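Local structure of dihydropyrimidinase (Brevibacillus agri, 3SFW) at residues 54-59 with 343-348; 81-86 with 436-441. The protein catalyses, as a zinc-dependent amidohydrolase, the hydrolytic ring opening of dihydropyrimidines, cleaving a cyclic amide bond. All coordinates share one frame; numbering follows the deposited sequence.

Contact 1. Residues 54-59 with 343-348; sequences GIDPHT and EDRMTI. With ZN (zinc ion), chain F.
Arg-345, in the first turn of helix 345-354, reaches the middle of strand 49-59, the first barrel strand of the amidohydrolase TIM barrel, where Gly-54, Ile-55 and Asp-56 surround its guanidinium group. The same strand ends in the metal-binding His-X-His motif of the family: His-58 NE2 binds a zinc ion at 2.1 Å, and His-60, Asp-315 and the carboxylated Lys-150 are the other ligands.

From CB, the arginine runs out extended, with CG anti to the backbone N, and bends only at chi3, whose 63° turns the end of the chain so that CZ and the two NH groups come against the backbone of 54-56. NE donates to a water at 2.8 Å, and this water lies 2.8 Å from Asp-56 OD2, bridging the two side chains. Arg-345 NE and Asp-56 OD2 themselves are 4.0 Å apart. Carboxylate and guanidinium are stacked, their planes 23° apart; OD2 lies well out of the guanidinium plane, which rules out a direct bond.

Around CZ the flat group is sandwiched: Asp-56 CA lies over one face and Met-346 SD over the opposite one, each offset toward the rim. Gly-54 C and Ile-55 N lie at the edge. The sulfur, Met-346 SD, also packs 3.8 Å from Gly-54 CA. At the tip, Arg-345 NH1 makes a weak, bent bond of 3.1 Å to Ile-55 O; its further bonds go to the backbone carbonyls of Val-312 and Thr-368.

On the aspartate, Ser-314 OG joins the water at OD2, while Asp-56 OD1 closes an Asx turn by accepting from His-58 N at 3.0 Å, approached from 41° above the carboxylate plane.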
loop_
_atom_site.group_PDB
_atom_site.type_symbol
_atom_site.label_atom_id
_atom_site.label_comp_id
_atom_site.label_asym_id
_atom_site.label_seq_id
_atom_site.Cartn_x
_atom_site.Cartn_y
_atom_site.Cartn_z
ATOM N N GLY A 54 -19.828 -30.248 2.133
ATOM C CA GLY A 54 -18.541 -29.561 2.256
ATOM C C GLY A 54 -17.422 -30.338 1.576
ATOM O O GLY A 54 -17.461 -31.536 1.520
ATOM N N ILE A 55 -16.433 -29.631 1.014
ATOM C CA ILE A 55 -15.245 -30.302 0.452
ATOM C C ILE A 55 -14.085 -29.703 1.195
ATOM O O ILE A 55 -13.926 -28.483 1.221
ATOM C CB ILE A 55 -15.079 -29.997 -1.054
ATOM C CG1 ILE A 55 -16.333 -30.478 -1.820
ATOM C CG2 ILE A 55 -13.772 -30.663 -1.600
ATOM C CD1 ILE A 55 -16.314 -30.043 -3.294
ATOM N N ASP A 56 -13.381 -30.535 1.972
ATOM C CA ASP A 56 -12.268 -30.061 2.776
ATOM C C ASP A 56 -10.963 -30.306 2.057
ATOM O O ASP A 56 -10.583 -31.445 1.872
ATOM C CB ASP A 56 -12.227 -30.832 4.111
ATOM C CG ASP A 56 -11.233 -30.230 5.120
ATOM O OD1 ASP A 56 -10.340 -29.453 4.742
ATOM O OD2 ASP A 56 -11.347 -30.558 6.326
ATOM N N PRO A 57 -10.340 -29.245 1.530
ATOM C CA PRO A 57 -9.151 -29.446 0.717
ATOM C C PRO A 57 -7.879 -29.629 1.557
ATOM O O PRO A 57 -6.772 -29.528 1.003
ATOM C CB PRO A 57 -9.010 -28.121 -0.038
ATOM C CG PRO A 57 -9.603 -27.066 0.926
ATOM C CD PRO A 57 -10.801 -27.836 1.531
ATOM N N HIS A 58 -8.011 -29.776 2.870
ATOM C CA HIS A 58 -6.808 -29.718 3.700
ATOM C C HIS A 58 -6.841 -30.736 4.840
ATOM O O HIS A 58 -7.204 -30.413 5.975
ATOM C CB HIS A 58 -6.568 -28.289 4.210
ATOM C CG HIS A 58 -5.185 -28.063 4.756
ATOM N ND1 HIS A 58 -4.564 -26.830 4.707
ATOM C CD2 HIS A 58 -4.277 -28.927 5.284
ATOM C CE1 HIS A 58 -3.340 -26.938 5.205
ATOM N NE2 HIS A 58 -3.145 -28.202 5.556
ATOM N N THR A 59 -6.517 -32.000 4.517
ATOM C CA THR A 59 -6.549 -33.056 5.564
ATOM C C THR A 59 -5.242 -33.845 5.586
ATOM O O THR A 59 -4.509 -33.872 4.599
ATOM C CB THR A 59 -7.739 -34.026 5.395
ATOM O OG1 THR A 59 -7.598 -34.790 4.183
ATOM C CG2 THR A 59 -9.079 -33.202 5.261
ATOM N N GLU A 343 -14.230 -32.147 11.877
ATOM C CA GLU A 343 -15.626 -32.370 12.102
ATOM C C GLU A 343 -16.420 -31.070 12.296
ATOM O O GLU A 343 -17.585 -30.974 11.894
ATOM C CB GLU A 343 -15.808 -33.257 13.332
ATOM C CG GLU A 343 -17.271 -33.657 13.545
ATOM C CD GLU A 343 -17.426 -34.841 14.499
ATOM O OE1 GLU A 343 -16.413 -35.505 14.827
ATOM O OE2 GLU A 343 -18.583 -35.112 14.898
ATOM N N ASP A 344 -15.762 -30.046 12.811
ATOM C CA ASP A 344 -16.492 -28.822 13.202
ATOM C C ASP A 344 -16.398 -27.686 12.201
ATOM O O ASP A 344 -17.031 -26.600 12.395
ATOM C CB ASP A 344 -16.098 -28.403 14.599
ATOM C CG ASP A 344 -16.431 -29.474 15.606
ATOM O OD1 ASP A 344 -17.603 -29.957 15.593
ATOM O OD2 ASP A 344 -15.499 -29.920 16.298
ATOM N N ARG A 345 -15.682 -27.942 11.103
ATOM C CA ARG A 345 -15.420 -26.863 10.105
ATOM C C ARG A 345 -16.740 -26.226 9.614
ATOM O O ARG A 345 -16.872 -24.969 9.620
ATOM C CB ARG A 345 -14.632 -27.406 8.884
ATOM C CG ARG A 345 -14.423 -26.328 7.781
ATOM C CD ARG A 345 -13.646 -26.923 6.567
ATOM N NE ARG A 345 -14.415 -27.983 5.936
ATOM C CZ ARG A 345 -14.842 -27.970 4.674
ATOM N NH1 ARG A 345 -14.547 -26.934 3.873
ATOM N NH2 ARG A 345 -15.585 -28.994 4.222
ATOM N N MET A 346 -17.678 -27.041 9.121
ATOM C CA MET A 346 -18.909 -26.488 8.509
ATOM C C MET A 346 -19.727 -25.718 9.563
ATOM O O MET A 346 -20.215 -24.588 9.295
ATOM C CB MET A 346 -19.770 -27.601 7.916
ATOM C CG MET A 346 -19.138 -28.320 6.718
ATOM S SD MET A 346 -19.081 -27.281 5.258
ATOM C CE MET A 346 -20.756 -27.360 4.711
ATOM N N THR A 347 -19.961 -26.354 10.723
ATOM C CA THR A 347 -20.826 -25.724 11.750
ATOM C C THR A 347 -20.245 -24.425 12.315
ATOM O O THR A 347 -20.974 -23.431 12.465
ATOM C CB THR A 347 -21.174 -26.667 12.921
ATOM O OG1 THR A 347 -21.929 -27.775 12.411
ATOM C CG2 THR A 347 -22.085 -25.907 13.933
ATOM N N ILE A 348 -18.938 -24.390 12.526
ATOM C CA ILE A 348 -18.294 -23.161 13.001
ATOM C C ILE A 348 -18.438 -22.029 11.985
ATOM O O ILE A 348 -18.748 -20.899 12.352
ATOM C CB ILE A 348 -16.834 -23.402 13.376
ATOM C CG1 ILE A 348 -16.811 -24.301 14.639
ATOM C CG2 ILE A 348 -16.084 -22.093 13.612
ATOM C CD1 ILE A 348 -15.398 -24.693 15.058
HETATM ZN ZN ZN F . -1.517 -29.053 6.659
HETATM O O HOH W 1 -13.973 -30.454 7.180
#

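Contact 2. Residues 81-86 with 436-441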
loop_
_atom_site.group_PDB
_atom_site.type_symbol
_atom_site.label_atom_id
_atom_site.label_comp_id
_atom_site.label_asym_id
_atom_site.label_seq_id
_atom_site.Cartn_x
_atom_site.Cartn_y
_atom_site.Cartn_z
ATOM N N ALA A 81 -15.595 -36.448 9.207
ATOM C CA ALA A 81 -15.896 -35.401 8.211
ATOM C C ALA A 81 -17.375 -35.469 7.851
ATOM O O ALA A 81 -18.063 -34.435 7.824
ATOM C CB ALA A 81 -15.038 -35.608 6.938
ATOM N N ALA A 82 -17.868 -36.673 7.577
ATOM C CA ALA A 82 -19.276 -36.822 7.158
ATOM C C ALA A 82 -20.224 -36.379 8.287
ATOM O O ALA A 82 -21.197 -35.660 8.053
ATOM C CB ALA A 82 -19.581 -38.293 6.750
ATOM N N PHE A 83 -19.937 -36.772 9.532
ATOM C CA PHE A 83 -20.805 -36.301 10.613
ATOM C C PHE A 83 -20.809 -34.766 10.663
ATOM O O PHE A 83 -21.711 -34.192 11.269
ATOM C CB PHE A 83 -20.377 -36.876 11.954
ATOM C CG PHE A 83 -20.999 -38.225 12.248
ATOM C CD1 PHE A 83 -20.227 -39.392 12.136
ATOM C CD2 PHE A 83 -22.338 -38.324 12.656
ATOM C CE1 PHE A 83 -20.774 -40.639 12.470
ATOM C CE2 PHE A 83 -22.930 -39.580 12.927
ATOM C CZ PHE A 83 -22.135 -40.732 12.873
ATOM N N GLY A 84 -19.684 -34.160 10.239
ATOM C CA GLY A 84 -19.477 -32.712 10.263
ATOM C C GLY A 84 -19.968 -31.987 9.009
ATOM O O GLY A 84 -19.804 -30.774 8.901
ATOM N N GLY A 85 -20.613 -32.734 8.119
ATOM C CA GLY A 85 -21.236 -32.139 6.891
ATOM C C GLY A 85 -20.284 -31.999 5.725
ATOM O O GLY A 85 -20.569 -31.264 4.768
ATOM N N THR A 86 -19.188 -32.773 5.750
ATOM C CA THR A 86 -18.187 -32.730 4.668
ATOM C C THR A 86 -18.250 -34.068 3.920
ATOM O O THR A 86 -18.157 -35.136 4.528
ATOM C CB THR A 86 -16.773 -32.448 5.249
ATOM O OG1 THR A 86 -16.716 -31.082 5.673
ATOM C CG2 THR A 86 -15.662 -32.701 4.207
ATOM N N PHE A 436 -26.981 -42.605 1.629
ATOM C CA PHE A 436 -26.796 -41.997 2.951
ATOM C C PHE A 436 -25.507 -42.485 3.578
ATOM O O PHE A 436 -25.202 -43.703 3.508
ATOM C CB PHE A 436 -27.946 -42.355 3.871
ATOM C CG PHE A 436 -29.188 -41.549 3.628
ATOM C CD1 PHE A 436 -30.264 -42.118 2.956
ATOM C CD2 PHE A 436 -29.281 -40.239 4.105
ATOM C CE1 PHE A 436 -31.409 -41.354 2.707
ATOM C CE2 PHE A 436 -30.400 -39.486 3.893
ATOM C CZ PHE A 436 -31.483 -40.041 3.221
ATOM N N VAL A 437 -24.770 -41.552 4.189
ATOM C CA VAL A 437 -23.570 -41.870 5.011
ATOM C C VAL A 437 -23.955 -41.654 6.479
ATOM O O VAL A 437 -23.632 -42.465 7.379
ATOM C CB VAL A 437 -22.369 -40.914 4.649
ATOM C CG1 VAL A 437 -21.088 -41.267 5.520
ATOM C CG2 VAL A 437 -22.048 -41.074 3.114
ATOM N N VAL A 438 -24.606 -40.519 6.730
ATOM C CA VAL A 438 -25.218 -40.235 8.022
ATOM C C VAL A 438 -26.716 -40.004 7.775
ATOM O O VAL A 438 -27.116 -39.334 6.810
ATOM C CB VAL A 438 -24.569 -38.936 8.629
ATOM C CG1 VAL A 438 -25.294 -38.509 9.925
ATOM C CG2 VAL A 438 -23.072 -39.154 8.879
ATOM N N ARG A 439 -27.563 -40.595 8.602
ATOM C CA ARG A 439 -28.985 -40.325 8.500
ATOM C C ARG A 439 -29.526 -40.129 9.893
ATOM O O ARG A 439 -29.296 -40.986 10.767
ATOM C CB ARG A 439 -29.690 -41.479 7.822
ATOM C CG ARG A 439 -31.162 -41.136 7.472
ATOM C CD ARG A 439 -31.758 -42.207 6.613
ATOM N NE ARG A 439 -33.072 -41.826 6.101
ATOM C CZ ARG A 439 -33.702 -42.518 5.161
ATOM N NH1 ARG A 439 -33.129 -43.595 4.651
ATOM N NH2 ARG A 439 -34.889 -42.151 4.748
ATOM N N ASN A 440 -30.148 -38.972 10.129
ATOM C CA ASN A 440 -30.591 -38.607 11.481
ATOM C C ASN A 440 -29.515 -38.831 12.531
ATOM O O ASN A 440 -29.773 -39.382 13.625
ATOM C CB ASN A 440 -31.897 -39.364 11.806
ATOM C CG ASN A 440 -33.008 -38.947 10.895
ATOM O OD1 ASN A 440 -33.244 -37.760 10.746
ATOM N ND2 ASN A 440 -33.645 -39.899 10.212
ATOM N N LYS A 441 -28.328 -38.330 12.229
ATOM C CA LYS A 441 -27.202 -38.321 13.158
ATOM C C LYS A 441 -26.710 -39.735 13.549
ATOM O O LYS A 441 -25.992 -39.876 14.523
ATOM C CB LYS A 441 -27.477 -37.431 14.402
ATOM C CG LYS A 441 -27.672 -35.930 14.026
ATOM C CD LYS A 441 -28.265 -35.137 15.169
ATOM C CE LYS A 441 -27.186 -34.733 16.113
ATOM N NZ LYS A 441 -27.841 -33.904 17.172
#
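Val-438 sets its CG2 methyl over the middle of the Phe-83 ring, 4.0 Å from the centroid and 13° off the ring normal, the geometry of a CH-pi contact. The valine's CG1 methyl lies beside it, toward the CD2–CE2 side of the ring, at 4.0 Å from Phe-83 CD2. The two side chains cross at about a right angle. At the rim of the ring, Phe-83 CE2 comes within 3.5 Å of Lys-441 O, which lies near the ring plane.

A second bump belongs to Ala-82. Its CB fits into a shallow notch lined by two valine methyls, Val-437 CG1 at 3.6 Å and Val-438 CG2 at 4.2 Å. Val-437 CG1 is anti to its backbone N (chi1 -179°), which carries this branch to the alanine. Both valines can point at the helix because 437 and 438 form a classic beta bulge opposite Val-430, at a corner of the strand. The contact thus joins the last turn of barrel helix 74-83 to strand 435-439, antiparallel to 422-432 in the mixed sheet that also holds 49-59 and 86-93. That helix finishes in a Schellman motif: Gly-85, with a phi of 86°, donates to Ala-82 O, and Thr-86 N bonds Ala-81 O at 2.9 Å. The Phe-83 ring also stacks with His-410, and Phe-443 packs against both Phe-83 and Val-437.

How the contacts relate
The centres of contacts 1 and 2 lie about 12 Å apart, and the helix end at 81-86 joins them directly. Gly-54 N lies 2.9 Å from Gly-85 O, a probable hydrogen bond between Gly-54 of strand 49-59 and the turn that follows helix 74-83. Thr-86 OG1 approaches Arg-345 NH2 to 2.8 Å, probably another bond, and Gly-84 O packs 3.3 Å from Met-346 CB. Contact 1 includes the zinc ligand His-58 itself, whereas contact 2 is farther out, its centre about 17 Å from the centre of the chain against about 6 Å for contact 1. Both reach the same mixed sheet, and their segments alternate along the chain.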